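Local coordinates for anti-h(o) lectin I (Ulex europaeus, PDB 1FX5), which binds L-fucose as a calcium- and manganese-containing legume lectin with specificity for the O(H) blood-group antigen, at residues L32-D43 with S217-V228; I145-E156 with S195-I205. One frame throughout, in Å; residues are numbered along the deposited sequence.

Contact 1 of 2, residues L32-D43 with S217-V228; sequences LQLNKVGNNLPD and STYIGRQATHEV. Unlike the reference sequence in segment 217-228: Ser217 (reference Gly). With NAG (2-acetamido-2-deoxy-beta-D-glucopyranose), chain C.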
loop_
_atom_site.group_PDB
_atom_site.type_symbol
_atom_site.label_atom_id
_atom_site.label_comp_id
_atom_site.label_asym_id
_atom_site.label_seq_id
_atom_site.Cartn_x
_atom_site.Cartn_y
_atom_site.Cartn_z
ATOM N N LEU A 32 -7.042 -2.354 16.992
ATOM C CA LEU A 32 -6.513 -3.561 16.358
ATOM C C LEU A 32 -6.108 -4.535 17.482
ATOM O O LEU A 32 -5.155 -4.282 18.226
ATOM C CB LEU A 32 -5.296 -3.220 15.482
ATOM C CG LEU A 32 -4.456 -4.372 14.906
ATOM C CD1 LEU A 32 -5.257 -5.164 13.892
ATOM C CD2 LEU A 32 -3.183 -3.817 14.256
ATOM N N GLN A 33 -6.863 -5.627 17.622
ATOM C CA GLN A 33 -6.607 -6.641 18.642
ATOM C C GLN A 33 -5.746 -7.760 18.055
ATOM O O GLN A 33 -6.192 -8.535 17.212
ATOM C CB GLN A 33 -7.935 -7.197 19.170
ATOM C CG GLN A 33 -7.772 -8.063 20.406
ATOM C CD GLN A 33 -9.079 -8.611 20.915
ATOM O OE1 GLN A 33 -9.559 -8.197 21.961
ATOM N NE2 GLN A 33 -9.656 -9.560 20.190
ATOM N N LEU A 34 -4.517 -7.867 18.527
ATOM C CA LEU A 34 -3.611 -8.882 18.022
ATOM C C LEU A 34 -3.922 -10.342 18.376
ATOM O O LEU A 34 -3.568 -11.255 17.636
ATOM C CB LEU A 34 -2.165 -8.517 18.421
ATOM C CG LEU A 34 -1.694 -7.106 18.007
ATOM C CD1 LEU A 34 -0.288 -6.807 18.561
ATOM C CD2 LEU A 34 -1.740 -6.953 16.479
ATOM N N ASN A 35 -4.561 -10.570 19.513
ATOM C CA ASN A 35 -4.889 -11.928 19.922
ATOM C C ASN A 35 -6.113 -11.872 20.799
ATOM O O ASN A 35 -6.413 -10.824 21.371
ATOM C CB ASN A 35 -3.728 -12.558 20.722
ATOM C CG ASN A 35 -3.547 -11.938 22.120
ATOM O OD1 ASN A 35 -4.011 -12.492 23.115
ATOM N ND2 ASN A 35 -2.851 -10.805 22.197
ATOM N N LYS A 36 -6.856 -12.967 20.866
ATOM C CA LYS A 36 -8.028 -12.967 21.706
ATOM C C LYS A 36 -7.781 -13.872 22.902
ATOM O O LYS A 36 -6.796 -14.626 22.929
ATOM C CB LYS A 36 -9.297 -13.319 20.929
ATOM C CG LYS A 36 -9.245 -14.555 20.113
ATOM C CD LYS A 36 -10.562 -14.716 19.363
ATOM C CE LYS A 36 -10.931 -13.439 18.616
ATOM N NZ LYS A 36 -12.119 -13.629 17.723
ATOM N N VAL A 37 -8.574 -13.662 23.951
ATOM C CA VAL A 37 -8.481 -14.435 25.184
ATOM C C VAL A 37 -9.798 -15.193 25.339
ATOM O O VAL A 37 -10.785 -14.900 24.648
ATOM C CB VAL A 37 -8.231 -13.514 26.393
ATOM C CG1 VAL A 37 -6.865 -12.829 26.263
ATOM C CG2 VAL A 37 -9.322 -12.461 26.476
ATOM N N GLY A 38 -9.813 -16.160 26.243
ATOM C CA GLY A 38 -11.007 -16.958 26.475
ATOM C C GLY A 38 -10.572 -18.407 26.638
ATOM O O GLY A 38 -9.454 -18.767 26.237
ATOM N N ASN A 39 -11.433 -19.262 27.187
ATOM C CA ASN A 39 -11.045 -20.664 27.369
ATOM C C ASN A 39 -11.307 -21.643 26.219
ATOM O O ASN A 39 -10.914 -22.811 26.291
ATOM C CB ASN A 39 -11.488 -21.220 28.734
ATOM C CG ASN A 39 -12.925 -20.881 29.078
ATOM O OD1 ASN A 39 -13.561 -20.050 28.425
ATOM N ND2 ASN A 39 -13.443 -21.515 30.127
ATOM N N ASN A 40 -11.876 -21.153 25.124
ATOM C CA ASN A 40 -12.157 -21.996 23.963
ATOM C C ASN A 40 -11.075 -21.754 22.880
ATOM O O ASN A 40 -11.397 -21.629 21.683
ATOM C CB ASN A 40 -13.519 -21.624 23.393
ATOM C CG ASN A 40 -13.586 -20.161 23.009
ATOM O OD1 ASN A 40 -12.931 -19.310 23.632
ATOM N ND2 ASN A 40 -14.358 -19.854 21.972
ATOM N N LEU A 41 -9.808 -21.670 23.295
ATOM C CA LEU A 41 -8.680 -21.435 22.377
ATOM C C LEU A 41 -7.598 -22.447 22.685
ATOM O O LEU A 41 -7.615 -23.042 23.754
ATOM C CB LEU A 41 -8.085 -20.040 22.621
ATOM C CG LEU A 41 -8.928 -18.792 22.350
ATOM C CD1 LEU A 41 -8.209 -17.597 22.944
ATOM C CD2 LEU A 41 -9.205 -18.595 20.843
ATOM N N PRO A 42 -6.664 -22.680 21.749
ATOM C CA PRO A 42 -5.559 -23.637 21.961
ATOM C C PRO A 42 -4.712 -23.115 23.135
ATOM O O PRO A 42 -4.786 -21.927 23.443
ATOM C CB PRO A 42 -4.736 -23.517 20.673
ATOM C CG PRO A 42 -5.710 -22.999 19.663
ATOM C CD PRO A 42 -6.602 -22.063 20.410
ATOM N N ASP A 43 -3.872 -23.966 23.743
ATOM C CA ASP A 43 -3.016 -23.555 24.873
ATOM C C ASP A 43 -2.132 -22.364 24.481
ATOM O O ASP A 43 -2.001 -21.392 25.244
ATOM C CB ASP A 43 -2.128 -24.712 25.355
ATOM C CG ASP A 43 -2.898 -25.766 26.154
ATOM O OD1 ASP A 43 -2.290 -26.787 26.553
ATOM O OD2 ASP A 43 -4.112 -25.586 26.389
ATOM N N SER A 217 0.600 -12.648 21.258
ATOM C CA SER A 217 0.284 -13.999 21.677
ATOM C C SER A 217 0.242 -14.132 23.190
ATOM O O SER A 217 0.703 -13.241 23.912
ATOM C CB SER A 217 1.259 -15.015 21.059
ATOM O OG SER A 217 2.559 -14.806 21.538
ATOM N N THR A 218 -0.343 -15.240 23.653
ATOM C CA THR A 218 -0.486 -15.537 25.069
ATOM C C THR A 218 -0.581 -17.059 25.325
ATOM O O THR A 218 -0.583 -17.857 24.382
ATOM C CB THR A 218 -1.707 -14.789 25.633
ATOM O OG1 THR A 218 -1.657 -14.778 27.071
ATOM C CG2 THR A 218 -3.002 -15.431 25.140
ATOM N N TYR A 219 -0.678 -17.457 26.590
ATOM C CA TYR A 219 -0.757 -18.876 26.955
ATOM C C TYR A 219 -1.887 -19.120 27.974
ATOM O O TYR A 219 -2.233 -18.171 28.699
ATOM C CB TYR A 219 0.592 -19.219 27.571
ATOM C CG TYR A 219 0.800 -20.659 27.855
ATOM C CD1 TYR A 219 0.819 -21.121 29.171
ATOM C CD2 TYR A 219 0.964 -21.569 26.820
ATOM C CE1 TYR A 219 0.995 -22.437 29.445
ATOM C CE2 TYR A 219 1.142 -22.900 27.084
ATOM C CZ TYR A 219 1.155 -23.328 28.403
ATOM O OH TYR A 219 1.343 -24.653 28.692
ATOM N N ILE A 220 -2.445 -20.351 28.065
ATOM C CA ILE A 220 -3.548 -20.622 29.045
ATOM C C ILE A 220 -3.118 -20.449 30.476
ATOM O O ILE A 220 -2.026 -20.876 30.852
ATOM C CB ILE A 220 -4.169 -22.057 29.045
ATOM C CG1 ILE A 220 -3.330 -23.037 28.255
ATOM C CG2 ILE A 220 -5.658 -22.011 28.688
ATOM C CD1 ILE A 220 -2.124 -23.479 28.986
ATOM N N GLY A 221 -4.000 -19.864 31.280
ATOM C CA GLY A 221 -3.679 -19.657 32.681
ATOM C C GLY A 221 -3.008 -18.334 32.976
ATOM O O GLY A 221 -2.908 -17.937 34.136
ATOM N N ARG A 222 -2.541 -17.642 31.942
ATOM C CA ARG A 222 -1.877 -16.353 32.127
ATOM C C ARG A 222 -2.170 -15.456 30.935
ATOM O O ARG A 222 -1.349 -14.627 30.533
ATOM C CB ARG A 222 -0.358 -16.545 32.356
ATOM C CG ARG A 222 0.269 -17.805 31.758
ATOM C CD ARG A 222 1.261 -18.531 32.727
ATOM N NE ARG A 222 2.260 -17.614 33.253
ATOM C CZ ARG A 222 3.207 -17.907 34.144
ATOM N NH1 ARG A 222 3.334 -19.121 34.651
ATOM N NH2 ARG A 222 4.022 -16.940 34.551
ATOM N N GLN A 223 -3.396 -15.573 30.446
ATOM C CA GLN A 223 -3.867 -14.822 29.307
ATOM C C GLN A 223 -3.956 -13.328 29.445
ATOM O O GLN A 223 -4.326 -12.812 30.482
ATOM C CB GLN A 223 -5.229 -15.340 28.845
ATOM C CG GLN A 223 -5.233 -16.802 28.419
ATOM C CD GLN A 223 -6.572 -17.216 27.815
ATOM O OE1 GLN A 223 -7.611 -16.606 28.095
ATOM N NE2 GLN A 223 -6.550 -18.235 26.970
ATOM N N ALA A 224 -3.630 -12.652 28.351
ATOM C CA ALA A 224 -3.662 -11.200 28.261
ATOM C C ALA A 224 -3.874 -10.851 26.784
ATOM O O ALA A 224 -3.501 -11.631 25.892
ATOM C CB ALA A 224 -2.362 -10.601 28.762
ATOM N N THR A 225 -4.566 -9.750 26.524
ATOM C CA THR A 225 -4.812 -9.320 25.160
ATOM C C THR A 225 -3.862 -8.114 24.904
ATOM O O THR A 225 -3.545 -7.364 25.829
ATOM C CB THR A 225 -6.308 -8.983 24.943
ATOM O OG1 THR A 225 -6.513 -8.574 23.577
ATOM C CG2 THR A 225 -6.755 -7.881 25.896
ATOM N N HIS A 226 -3.353 -7.984 23.675
ATOM C CA HIS A 226 -2.431 -6.903 23.307
ATOM C C HIS A 226 -3.119 -6.120 22.205
ATOM O O HIS A 226 -3.430 -6.687 21.156
ATOM C CB HIS A 226 -1.098 -7.520 22.842
ATOM C CG HIS A 226 -0.481 -8.429 23.862
ATOM N ND1 HIS A 226 -0.800 -9.769 23.955
ATOM C CD2 HIS A 226 0.361 -8.171 24.892
ATOM C CE1 HIS A 226 -0.190 -10.296 25.005
ATOM N NE2 HIS A 226 0.522 -9.348 25.593
ATOM N N GLU A 227 -3.281 -4.811 22.422
ATOM C CA GLU A 227 -3.953 -3.918 21.477
ATOM C C GLU A 227 -3.241 -2.659 20.974
ATOM O O GLU A 227 -2.635 -1.923 21.745
ATOM C CB GLU A 227 -5.290 -3.551 22.112
ATOM C CG GLU A 227 -6.127 -4.798 22.320
ATOM C CD GLU A 227 -7.192 -4.659 23.368
ATOM O OE1 GLU A 227 -8.364 -4.835 23.034
ATOM O OE2 GLU A 227 -6.870 -4.419 24.543
ATOM N N VAL A 228 -3.368 -2.405 19.676
ATOM C CA VAL A 228 -2.744 -1.252 19.047
ATOM C C VAL A 228 -3.811 -0.217 18.744
ATOM O O VAL A 228 -4.857 -0.551 18.168
ATOM C CB VAL A 228 -2.001 -1.659 17.738
ATOM C CG1 VAL A 228 -1.392 -0.433 17.067
ATOM C CG2 VAL A 228 -0.894 -2.685 18.049
HETATM C C1 NAG C . -7.686 -19.178 16.572
HETATM C C2 NAG C . -6.619 -20.265 16.791
HETATM C C3 NAG C . -7.116 -21.572 16.146
HETATM C C4 NAG C . -8.480 -21.977 16.746
HETATM C C5 NAG C . -9.478 -20.805 16.618
HETATM C C6 NAG C . -10.783 -21.059 17.367
HETATM C C7 NAG C . -4.375 -19.328 16.974
HETATM C C8 NAG C . -3.071 -19.007 16.254
HETATM N N2 NAG C . -5.326 -19.898 16.227
HETATM O O3 NAG C . -6.137 -22.616 16.361
HETATM O O4 NAG C . -9.006 -23.134 16.042
HETATM O O5 NAG C . -8.925 -19.589 17.173
HETATM O O6 NAG C . -10.534 -21.521 18.694
HETATM O O7 NAG C . -4.540 -19.014 18.152
HETATM O O HOH W 1 -4.754 -20.030 25.647
#

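Contact 2 of 2, residues I145-E156 with S195-I205; sequences IDVNCVKSINAE and SVTSIVDLKEI. Unlike the reference sequence in segment 145-156: Cys149 (reference Arg).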
loop_
_atom_site.group_PDB
_atom_site.type_symbol
_atom_site.label_atom_id
_atom_site.label_comp_id
_atom_site.label_asym_id
_atom_site.label_seq_id
_atom_site.Cartn_x
_atom_site.Cartn_y
_atom_site.Cartn_z
ATOM N N ILE A 145 15.864 -7.179 20.429
ATOM C CA ILE A 145 16.004 -7.244 18.986
ATOM C C ILE A 145 16.331 -8.685 18.562
ATOM O O ILE A 145 17.314 -9.271 19.029
ATOM C CB ILE A 145 17.053 -6.220 18.504
ATOM C CG1 ILE A 145 16.475 -4.814 18.721
ATOM C CG2 ILE A 145 17.345 -6.421 17.032
ATOM C CD1 ILE A 145 17.454 -3.684 18.551
ATOM N N ASP A 146 15.449 -9.267 17.747
ATOM C CA ASP A 146 15.613 -10.638 17.261
ATOM C C ASP A 146 15.990 -10.700 15.794
ATOM O O ASP A 146 15.349 -10.074 14.954
ATOM C CB ASP A 146 14.310 -11.429 17.422
ATOM C CG ASP A 146 13.790 -11.449 18.839
ATOM O OD1 ASP A 146 14.507 -11.084 19.787
ATOM O OD2 ASP A 146 12.638 -11.845 19.018
ATOM N N VAL A 147 16.999 -11.501 15.486
ATOM C CA VAL A 147 17.455 -11.661 14.113
ATOM C C VAL A 147 17.443 -13.167 13.818
ATOM O O VAL A 147 18.264 -13.924 14.371
ATOM C CB VAL A 147 18.904 -11.077 13.923
ATOM C CG1 VAL A 147 19.396 -11.286 12.496
ATOM C CG2 VAL A 147 18.913 -9.593 14.246
ATOM N N ASN A 148 16.445 -13.616 13.052
ATOM C CA ASN A 148 16.317 -15.029 12.684
ATOM C C ASN A 148 16.281 -16.043 13.854
ATOM O O ASN A 148 16.589 -17.226 13.668
ATOM C CB ASN A 148 17.464 -15.404 11.725
ATOM C CG ASN A 148 17.315 -14.770 10.361
ATOM O OD1 ASN A 148 16.206 -14.511 9.914
ATOM N ND2 ASN A 148 18.429 -14.517 9.691
ATOM N N CYS A 149 15.865 -15.598 15.036
ATOM C CA CYS A 149 15.807 -16.490 16.183
ATOM C C CYS A 149 14.977 -15.884 17.333
ATOM O O CYS A 149 14.829 -14.655 17.419
ATOM C CB CYS A 149 17.239 -16.768 16.668
ATOM S SG CYS A 149 17.379 -18.312 17.612
ATOM N N VAL A 150 14.408 -16.744 18.179
ATOM C CA VAL A 150 13.603 -16.280 19.310
ATOM C C VAL A 150 14.548 -15.734 20.418
ATOM O O VAL A 150 14.107 -15.069 21.363
ATOM C CB VAL A 150 12.647 -17.410 19.858
ATOM C CG1 VAL A 150 13.437 -18.511 20.590
ATOM C CG2 VAL A 150 11.566 -16.799 20.773
ATOM N N LYS A 151 15.836 -16.048 20.308
ATOM C CA LYS A 151 16.829 -15.582 21.280
ATOM C C LYS A 151 17.370 -14.241 20.737
ATOM O O LYS A 151 17.785 -14.183 19.589
ATOM C CB LYS A 151 17.957 -16.593 21.391
ATOM C CG LYS A 151 18.970 -16.252 22.461
ATOM C CD LYS A 151 20.003 -17.347 22.540
ATOM C CE LYS A 151 20.912 -17.178 23.743
ATOM N NZ LYS A 151 20.173 -17.314 25.031
ATOM N N SER A 152 17.320 -13.176 21.532
ATOM C CA SER A 152 17.796 -11.846 21.116
ATOM C C SER A 152 19.319 -11.629 21.086
ATOM O O SER A 152 20.061 -12.289 21.829
ATOM C CB SER A 152 17.222 -10.782 22.070
ATOM O OG SER A 152 15.823 -10.911 22.277
ATOM N N ILE A 153 19.803 -10.710 20.242
ATOM C CA ILE A 153 21.243 -10.449 20.209
ATOM C C ILE A 153 21.501 -9.346 21.271
ATOM O O ILE A 153 22.623 -9.191 21.769
ATOM C CB ILE A 153 21.804 -9.973 18.827
ATOM C CG1 ILE A 153 20.950 -8.867 18.250
ATOM C CG2 ILE A 153 21.996 -11.149 17.883
ATOM C CD1 ILE A 153 21.628 -8.200 17.121
ATOM N N ASN A 154 20.469 -8.560 21.578
ATOM C CA ASN A 154 20.554 -7.494 22.566
ATOM C C ASN A 154 19.162 -7.314 23.172
ATOM O O ASN A 154 18.154 -7.468 22.477
ATOM C CB ASN A 154 21.048 -6.180 21.981
ATOM C CG ASN A 154 21.398 -5.173 23.070
ATOM O OD1 ASN A 154 21.552 -5.556 24.218
ATOM N ND2 ASN A 154 21.520 -3.906 22.730
ATOM N N ALA A 155 19.103 -7.011 24.463
ATOM C CA ALA A 155 17.825 -6.821 25.166
ATOM C C ALA A 155 17.993 -5.889 26.368
ATOM O O ALA A 155 19.088 -5.798 26.915
ATOM C CB ALA A 155 17.298 -8.186 25.657
ATOM N N GLU A 156 16.934 -5.165 26.746
ATOM C CA GLU A 156 17.006 -4.264 27.896
ATOM C C GLU A 156 15.829 -4.552 28.820
ATOM O O GLU A 156 14.713 -4.859 28.357
ATOM C CB GLU A 156 16.979 -2.782 27.480
ATOM C CG GLU A 156 18.133 -2.327 26.545
ATOM C CD GLU A 156 19.501 -2.170 27.235
ATOM O OE1 GLU A 156 19.558 -1.980 28.471
ATOM O OE2 GLU A 156 20.532 -2.225 26.531
ATOM N N SER A 195 15.113 2.190 25.899
ATOM C CA SER A 195 15.442 1.959 24.503
ATOM C C SER A 195 16.491 0.880 24.346
ATOM O O SER A 195 17.270 0.601 25.279
ATOM C CB SER A 195 15.867 3.241 23.800
ATOM O OG SER A 195 17.005 3.801 24.394
ATOM N N VAL A 196 16.427 0.209 23.201
ATOM C CA VAL A 196 17.348 -0.858 22.867
ATOM C C VAL A 196 17.800 -0.568 21.444
ATOM O O VAL A 196 16.988 -0.151 20.588
ATOM C CB VAL A 196 16.686 -2.239 22.994
ATOM C CG1 VAL A 196 15.548 -2.400 21.981
ATOM C CG2 VAL A 196 17.743 -3.309 22.851
ATOM N N THR A 197 19.083 -0.814 21.185
ATOM C CA THR A 197 19.666 -0.564 19.873
ATOM C C THR A 197 20.587 -1.653 19.399
ATOM O O THR A 197 21.182 -2.364 20.217
ATOM C CB THR A 197 20.591 0.698 19.962
ATOM O OG1 THR A 197 19.841 1.829 20.400
ATOM C CG2 THR A 197 21.193 1.033 18.651
ATOM N N SER A 198 20.734 -1.748 18.080
ATOM C CA SER A 198 21.616 -2.720 17.461
ATOM C C SER A 198 22.028 -2.291 16.050
ATOM O O SER A 198 21.364 -1.454 15.418
ATOM C CB SER A 198 21.068 -4.130 17.442
ATOM O OG SER A 198 22.187 -5.016 17.327
ATOM N N ILE A 199 23.148 -2.841 15.574
ATOM C CA ILE A 199 23.661 -2.528 14.247
ATOM C C ILE A 199 23.602 -3.826 13.462
ATOM O O ILE A 199 24.290 -4.797 13.790
ATOM C CB ILE A 199 25.078 -1.921 14.332
ATOM C CG1 ILE A 199 25.011 -0.688 15.247
ATOM C CG2 ILE A 199 25.582 -1.558 12.931
ATOM C CD1 ILE A 199 26.216 0.197 15.287
ATOM N N VAL A 200 22.719 -3.850 12.463
ATOM C CA VAL A 200 22.527 -5.021 11.633
ATOM C C VAL A 200 22.283 -4.641 10.162
ATOM O O VAL A 200 21.520 -3.723 9.848
ATOM C CB VAL A 200 21.378 -5.910 12.241
ATOM C CG1 VAL A 200 20.196 -5.063 12.618
ATOM C CG2 VAL A 200 20.915 -6.983 11.261
ATOM N N ASP A 201 22.993 -5.328 9.283
ATOM C CA ASP A 201 22.912 -5.115 7.844
ATOM C C ASP A 201 21.711 -5.862 7.259
ATOM O O ASP A 201 21.800 -7.050 6.926
ATOM C CB ASP A 201 24.218 -5.595 7.202
ATOM C CG ASP A 201 24.326 -5.240 5.729
ATOM O OD1 ASP A 201 25.392 -5.533 5.142
ATOM O OD2 ASP A 201 23.362 -4.686 5.148
ATOM N N LEU A 202 20.632 -5.128 7.030
ATOM C CA LEU A 202 19.422 -5.709 6.482
ATOM C C LEU A 202 19.553 -6.400 5.119
ATOM O O LEU A 202 18.835 -7.366 4.863
ATOM C CB LEU A 202 18.330 -4.659 6.470
ATOM C CG LEU A 202 17.249 -4.679 7.554
ATOM C CD1 LEU A 202 17.710 -5.185 8.926
ATOM C CD2 LEU A 202 16.643 -3.291 7.626
ATOM N N LYS A 203 20.495 -5.956 4.277
ATOM C CA LYS A 203 20.698 -6.564 2.943
ATOM C C LYS A 203 21.183 -7.991 3.058
ATOM O O LYS A 203 21.055 -8.776 2.118
ATOM C CB LYS A 203 21.760 -5.836 2.129
ATOM C CG LYS A 203 21.377 -4.508 1.580
ATOM C CD LYS A 203 22.517 -3.981 0.730
ATOM C CE LYS A 203 22.883 -4.990 -0.353
ATOM N NZ LYS A 203 23.957 -4.490 -1.267
ATOM N N GLU A 204 21.802 -8.305 4.188
ATOM C CA GLU A 204 22.310 -9.645 4.402
ATOM C C GLU A 204 21.345 -10.602 5.095
ATOM O O GLU A 204 21.612 -11.800 5.175
ATOM C CB GLU A 204 23.578 -9.577 5.250
ATOM C CG GLU A 204 24.774 -8.973 4.556
ATOM C CD GLU A 204 26.012 -9.091 5.426
ATOM O OE1 GLU A 204 26.395 -10.251 5.717
ATOM O OE2 GLU A 204 26.577 -8.043 5.842
ATOM N N ILE A 205 20.243 -10.081 5.614
ATOM C CA ILE A 205 19.274 -10.896 6.317
ATOM C C ILE A 205 17.881 -11.032 5.706
ATOM O O ILE A 205 17.284 -12.118 5.745
ATOM C CB ILE A 205 19.211 -10.381 7.784
ATOM C CG1 ILE A 205 20.471 -10.849 8.515
ATOM C CG2 ILE A 205 17.958 -10.845 8.515
ATOM C CD1 ILE A 205 21.204 -9.752 9.152
HETATM O O HOH W 2 18.565 -14.471 6.747
HETATM O O HOH W 3 20.784 -0.976 23.862
#

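Contact 1 of 2, residues L32-D43 with S217-V228
An antiparallel strand pair joins Leu32 and Gln33 to Val228 and Glu227 in the back sheet of the legume-lectin sandwich. Leu32 and Val228 form the hydrogen-bonded pair, each giving its N-H to the other's carbonyl, and Gln33 faces Glu227 in the non-hydrogen-bonded position. One residue beyond the pair, Leu34 N still donates to His226 O, at 3.1 Å. On the Gln33 face the side chains of Gln33 and Glu227 run alongside each other, pointing the same way, while Gln33 CG crosses over Thr225 OG1 at 3.4 Å. That hydroxyl donates to Asn35 O, bridging the gap where the backbones part. The side chain of Asn35 lies at the edge of the His226 imidazole.

Past this point segment 32-43 becomes the loop that carries Asn40, Leu41 and Pro42, which lie along a glycan, probably N-linked, and side chains replace strand pairing. Gln223 takes over. With CG anti to its carbonyl carbon (chi1 -60°) and the chain extended beyond, its amide reaches the backbone of Gly38 and grips it twice: Gly38 N donates to Gln223 OE1 at 2.9 Å, and Gln223 NE2 donates to Gly38 O at 3.0 Å, arriving from above that carbonyl's plane. Engaging both ends of the amide fixes its rotation. NE2 also donates to a water that bonds to Pro42 O. Val37 CG1 packs 3.6 Å from Ala224 O.

Pro42 CG comes within 3.4 Å of O3 of the N-acetylglucosamine, whose O6 makes a weak hydrogen bond to Asn40 O; Thr45 and Gly46 hold the same sugar. At the far end Ile220 CG1 presses against the Asp43 carboxylate, 3.3 Å from OD2, while its CD1 lies over one face of the Tyr219 ring, towards the rim.

Contact 2 of 2, residues I145-E156 with S195-I205
The Asn154 amide has Val196 CG2 over one face, 3.8 Å from ND2, and Thr197 O at its edge. ND2 donates to that carbonyl at 3.0 Å with an N-H...O angle of 157°, and each group lies in the plane of the other, a geometry that fixes the rotation of the amide. CG sits opposite the backbone N (chi1 -168°), extending the amide across to 195-199. The contact belongs to the legume-lectin sandwich: the hairpin 145-156, at one edge of the curved front sheet, lies against strand 195-199 of the back sheet and the loop that follows it. Strand 154-156 runs almost antiparallel to 195-199, their axes 6.7 Å apart, yet no backbone bond joins them, so side chains fill the gap.

Val196 points into this gap. Its CG1 meets Ile145 as the two side chains slide past each other in opposite directions, and its CB touches Glu156 CG. Glu156 CG, anti to its carbonyl carbon (chi1 -60°), lies 3.3 Å from Ser195 O, and the bend at chi2 turns the carboxylate so that OE2 accepts from a water that in turn accepts from Thr197 N. Ile145 CD1 ends on Ser198 CB at 3.8 Å, and Ile153 CD1 comes 3.2 Å from Ser198 OG. On the side of strand 154-156 turned away from 195-205, Ala155 packs on His142, a manganese ligand.

Farther along, the side chains of Val147 and Ile205 cross at about a right angle, CG1 of the first 4.1 Å from CD1 of the second. Asn148 OD1 accepts from Thr121 N, while its ND2 passes 3.9 Å from Ile205 CG2 and donates to a water that bonds to Ile205 O.

Overall arrangement
Contact 1 and contact 2 lie on opposite sides of the chain's centre, their centres about 26 Å apart. Both involve the back sheet, and contact 1 also takes in the end of strand 209-219 from the front sheet. Contact 1 has more buried residues, about half of those that touch, and becomes a surface loop beside a glycan; contact 2 buries fewer and stays mostly at the edge of the sandwich. In 32-43 with 217-228, backbone pairing within a sheet passes into amide-to-backbone bonds. In 145-156 with 195-205, two sheets meet face to face, so aliphatic packing dominates, with one direct hydrogen bond and bridging waters. Strands 192-199 and 209-219, consecutive in sequence, link the two regions.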